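Local coordinates for exopolysaccharide biosynthesis protein (Pantoea stewartii subsp. stewartii DC283, PDB 6TGF) that probably cleaves or trims the exopolysaccharide of the bacterial biofilm, as a glycan-modifying enzyme with a bacteriophage tailspike-like parallel beta-helix fold, at residues B[440-445]-B[461-466]. Sequence-based numbering, arbitrary orientation.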
ATOM      1  N   ILE B 440      -0.324  -7.587   8.449  1.00 25.37           N
ATOM      2  CA  ILE B 440       0.704  -6.658   9.013  1.00 25.37           C
ATOM      3  C   ILE B 440       1.724  -6.364   7.906  1.00 25.60           C
ATOM      4  O   ILE B 440       2.262  -7.332   7.332  1.00 25.64           O
ATOM      5  CB  ILE B 440       1.368  -7.262  10.267  1.00 25.29           C
ATOM      6  CG1 ILE B 440       0.407  -7.273  11.458  1.00 25.27           C
ATOM      7  CG2 ILE B 440       2.667  -6.536  10.597  1.00 25.36           C
ATOM      8  CD1 ILE B 440       0.878  -8.099  12.636  1.00 25.32           C
ATOM      9  N   HIS B 441       1.975  -5.085   7.616  1.00 25.87           N
ATOM     10  CA  HIS B 441       2.927  -4.625   6.570  1.00 26.19           C
ATOM     11  C   HIS B 441       3.887  -3.581   7.151  1.00 26.57           C
ATOM     12  O   HIS B 441       3.429  -2.463   7.456  1.00 26.53           O
ATOM     13  CB  HIS B 441       2.175  -4.075   5.351  1.00 26.26           C
ATOM     14  CG  HIS B 441       3.078  -3.566   4.277  1.00 26.44           C
ATOM     15  ND1 HIS B 441       3.624  -4.397   3.315  1.00 26.58           N
ATOM     16  CD2 HIS B 441       3.546  -2.326   4.018  1.00 26.60           C
ATOM     17  CE1 HIS B 441       4.381  -3.686   2.503  1.00 26.76           C
ATOM     18  NE2 HIS B 441       4.350  -2.413   2.914  1.00 26.79           N
ATOM     19  N   ASN B 442       5.168  -3.936   7.281  1.00 27.06           N
ATOM     20  CA  ASN B 442       6.285  -2.995   7.560  1.00 27.59           C
ATOM     21  C   ASN B 442       6.053  -2.323   8.919  1.00 27.88           C
ATOM     22  O   ASN B 442       5.722  -1.123   8.936  1.00 28.03           O
ATOM     23  CB  ASN B 442       6.439  -1.978   6.425  1.00 27.81           C
ATOM     24  CG  ASN B 442       7.732  -1.194   6.494  1.00 28.15           C
ATOM     25  OD1 ASN B 442       8.562  -1.421   7.371  1.00 28.44           O
ATOM     26  ND2 ASN B 442       7.915  -0.267   5.566  1.00 28.35           N
ATOM     27  N   GLY B 443       6.228  -3.077  10.008  1.00 28.20           N
ATOM     28  CA  GLY B 443       6.022  -2.606  11.392  1.00 28.54           C
ATOM     29  C   GLY B 443       7.209  -2.927  12.283  1.00 29.02           C
ATOM     30  O   GLY B 443       7.798  -4.011  12.116  1.00 29.03           O
ATOM     31  N   TRP B 444       7.545  -2.012  13.198  1.00 29.66           N
ATOM     32  CA  TRP B 444       8.642  -2.156  14.194  1.00 30.30           C
ATOM     33  C   TRP B 444       8.061  -2.076  15.611  1.00 30.63           C
ATOM     34  O   TRP B 444       7.310  -1.125  15.892  1.00 30.37           O
ATOM     35  CB  TRP B 444       9.718  -1.087  13.972  1.00 30.70           C
ATOM     36  CG  TRP B 444      10.517  -1.263  12.717  1.00 30.92           C
ATOM     37  CD1 TRP B 444      10.096  -1.046  11.438  1.00 30.88           C
ATOM     38  CD2 TRP B 444      11.894  -1.673  12.621  1.00 31.28           C
ATOM     39  NE1 TRP B 444      11.107  -1.302  10.553  1.00 31.15           N
ATOM     40  CE2 TRP B 444      12.224  -1.689  11.248  1.00 31.31           C
ATOM     41  CE3 TRP B 444      12.876  -2.033  13.552  1.00 31.55           C
ATOM     42  CZ2 TRP B 444      13.491  -2.050  10.790  1.00 31.51           C
ATOM     43  CZ3 TRP B 444      14.127  -2.391  13.098  1.00 31.79           C
ATOM     44  CH2 TRP B 444      14.430  -2.396  11.736  1.00 31.75           C
ATOM     45  N   ILE B 445       8.385  -3.056  16.458  1.00 31.31           N
ATOM     46  CA  ILE B 445       8.092  -3.043  17.922  1.00 32.01           C
ATOM     47  C   ILE B 445       9.421  -3.244  18.659  1.00 32.92           C
ATOM     48  O   ILE B 445       9.938  -4.378  18.645  1.00 32.90           O
ATOM     49  CB  ILE B 445       7.037  -4.106  18.300  1.00 31.77           C
ATOM     50  CG1 ILE B 445       5.740  -3.921  17.507  1.00 31.47           C
ATOM     51  CG2 ILE B 445       6.785  -4.102  19.802  1.00 31.94           C
ATOM     52  CD1 ILE B 445       4.794  -5.100  17.580  1.00 31.37           C
ATOM     53  N   ILE B 461       2.027 -11.403   7.351  1.00 23.32           N
ATOM     54  CA  ILE B 461       2.994 -10.542   8.098  1.00 23.30           C
ATOM     55  C   ILE B 461       4.247 -10.348   7.236  1.00 23.43           C
ATOM     56  O   ILE B 461       5.097 -11.255   7.212  1.00 23.46           O
ATOM     57  CB  ILE B 461       3.315 -11.142   9.483  1.00 23.26           C
ATOM     58  CG1 ILE B 461       2.035 -11.474  10.258  1.00 23.24           C
ATOM     59  CG2 ILE B 461       4.236 -10.213  10.263  1.00 23.32           C
ATOM     60  CD1 ILE B 461       2.261 -12.041  11.645  1.00 23.32           C
ATOM     61  N   ASP B 462       4.335  -9.206   6.546  1.00 23.63           N
ATOM     62  CA  ASP B 462       5.528  -8.769   5.771  1.00 23.88           C
ATOM     63  C   ASP B 462       6.279  -7.697   6.566  1.00 24.17           C
ATOM     64  O   ASP B 462       5.630  -6.722   6.996  1.00 24.09           O
ATOM     65  CB  ASP B 462       5.146  -8.207   4.400  1.00 23.92           C
ATOM     66  CG  ASP B 462       4.607  -9.239   3.428  1.00 23.96           C
ATOM     67  OD1 ASP B 462       4.985 -10.425   3.545  1.00 23.87           O
ATOM     68  OD2 ASP B 462       3.812  -8.844   2.554  1.00 24.12           O
ATOM     69  N   ALA B 463       7.592  -7.879   6.738  1.00 24.58           N
ATOM     70  CA  ALA B 463       8.538  -6.882   7.290  1.00 25.03           C
ATOM     71  C   ALA B 463       8.102  -6.449   8.697  1.00 25.39           C
ATOM     72  O   ALA B 463       8.079  -5.230   8.964  1.00 25.40           O
ATOM     73  CB  ALA B 463       8.640  -5.706   6.349  1.00 25.08           C
ATOM     74  N   LEU B 464       7.767  -7.410   9.563  1.00 25.87           N
ATOM     75  CA  LEU B 464       7.600  -7.169  11.021  1.00 26.38           C
ATOM     76  C   LEU B 464       8.979  -7.285  11.677  1.00 27.14           C
ATOM     77  O   LEU B 464       9.692  -8.265  11.387  1.00 27.15           O
ATOM     78  CB  LEU B 464       6.606  -8.172  11.621  1.00 26.20           C
ATOM     79  CG  LEU B 464       6.286  -7.978  13.105  1.00 26.22           C
ATOM     80  CD1 LEU B 464       5.604  -6.640  13.355  1.00 26.17           C
ATOM     81  CD2 LEU B 464       5.424  -9.115  13.630  1.00 26.16           C
ATOM     82  N   SER B 465       9.344  -6.299  12.499  1.00 28.08           N
ATOM     83  CA  SER B 465      10.604  -6.267  13.285  1.00 28.97           C
ATOM     84  C   SER B 465      10.270  -6.205  14.777  1.00 29.64           C
ATOM     85  O   SER B 465       9.607  -5.239  15.190  1.00 29.67           O
ATOM     86  CB  SER B 465      11.474  -5.112  12.869  1.00 29.21           C
ATOM     87  OG  SER B 465      11.883  -5.251  11.516  1.00 29.30           O
ATOM     88  N   LEU B 466      10.687  -7.222  15.535  1.00 30.59           N
ATOM     89  CA  LEU B 466      10.689  -7.225  17.022  1.00 31.53           C
ATOM     90  C   LEU B 466      12.148  -7.177  17.488  1.00 32.55           C
ATOM     91  O   LEU B 466      12.903  -8.101  17.136  1.00 32.36           O
ATOM     92  CB  LEU B 466       9.976  -8.481  17.533  1.00 31.52           C
ATOM     93  CG  LEU B 466       8.564  -8.711  16.993  1.00 31.26           C
ATOM     94  CD1 LEU B 466       8.075 -10.107  17.340  1.00 31.26           C
ATOM     95  CD2 LEU B 466       7.599  -7.663  17.521  1.00 31.31           C
TER
HETATM   96  O   HOH W   1       2.167  -6.762   2.391  1.00 27.92           O
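Segments 440-445 and 461-466 pair in parallel on successive coils of the beta-helix, turning a shared corner at Asn442 and Ala463 between two faces of the solenoid. Both corner residues take the left-handed backbone conformation, and the chains bend in register. Asp462 N donates to Ile440 O, and Asn442 N reaches Asp462 O at 2.8 Å almost straight (174°). Gly443 N to Ala463 O is more bent, at 142°; these two successive donors break the usual alternation at the corner, which resumes with Ser465 N to Gly443 O and Ile445 N to Ser465 O.

Inside the coil, Ile440 and Ile461 run alongside one another, their CG2 methyls 4.0 Å apart. With CG anti to the backbone N (chi1 -177°), Leu464 brings CD1 to that same Ile440 methyl. Leu466 CD2 packs on Ile445 CB at 3.7 Å. On the outer side, Ser465 CB makes a CH-pi contact over the six-membered ring of Trp444, 3.6 Å from its centroid. A water bridges His441 ND1 and Asp462 OD2.

Asp462 also forms salt bridges with Arg483 of its own chain and of the third subunit, while His441 NE2 and Asn442 ND2 hydrogen-bond Glu415 of the second subunit. Strands 414-422 and 479-488 add the next coils, beside 440-445 and 461-466 respectively.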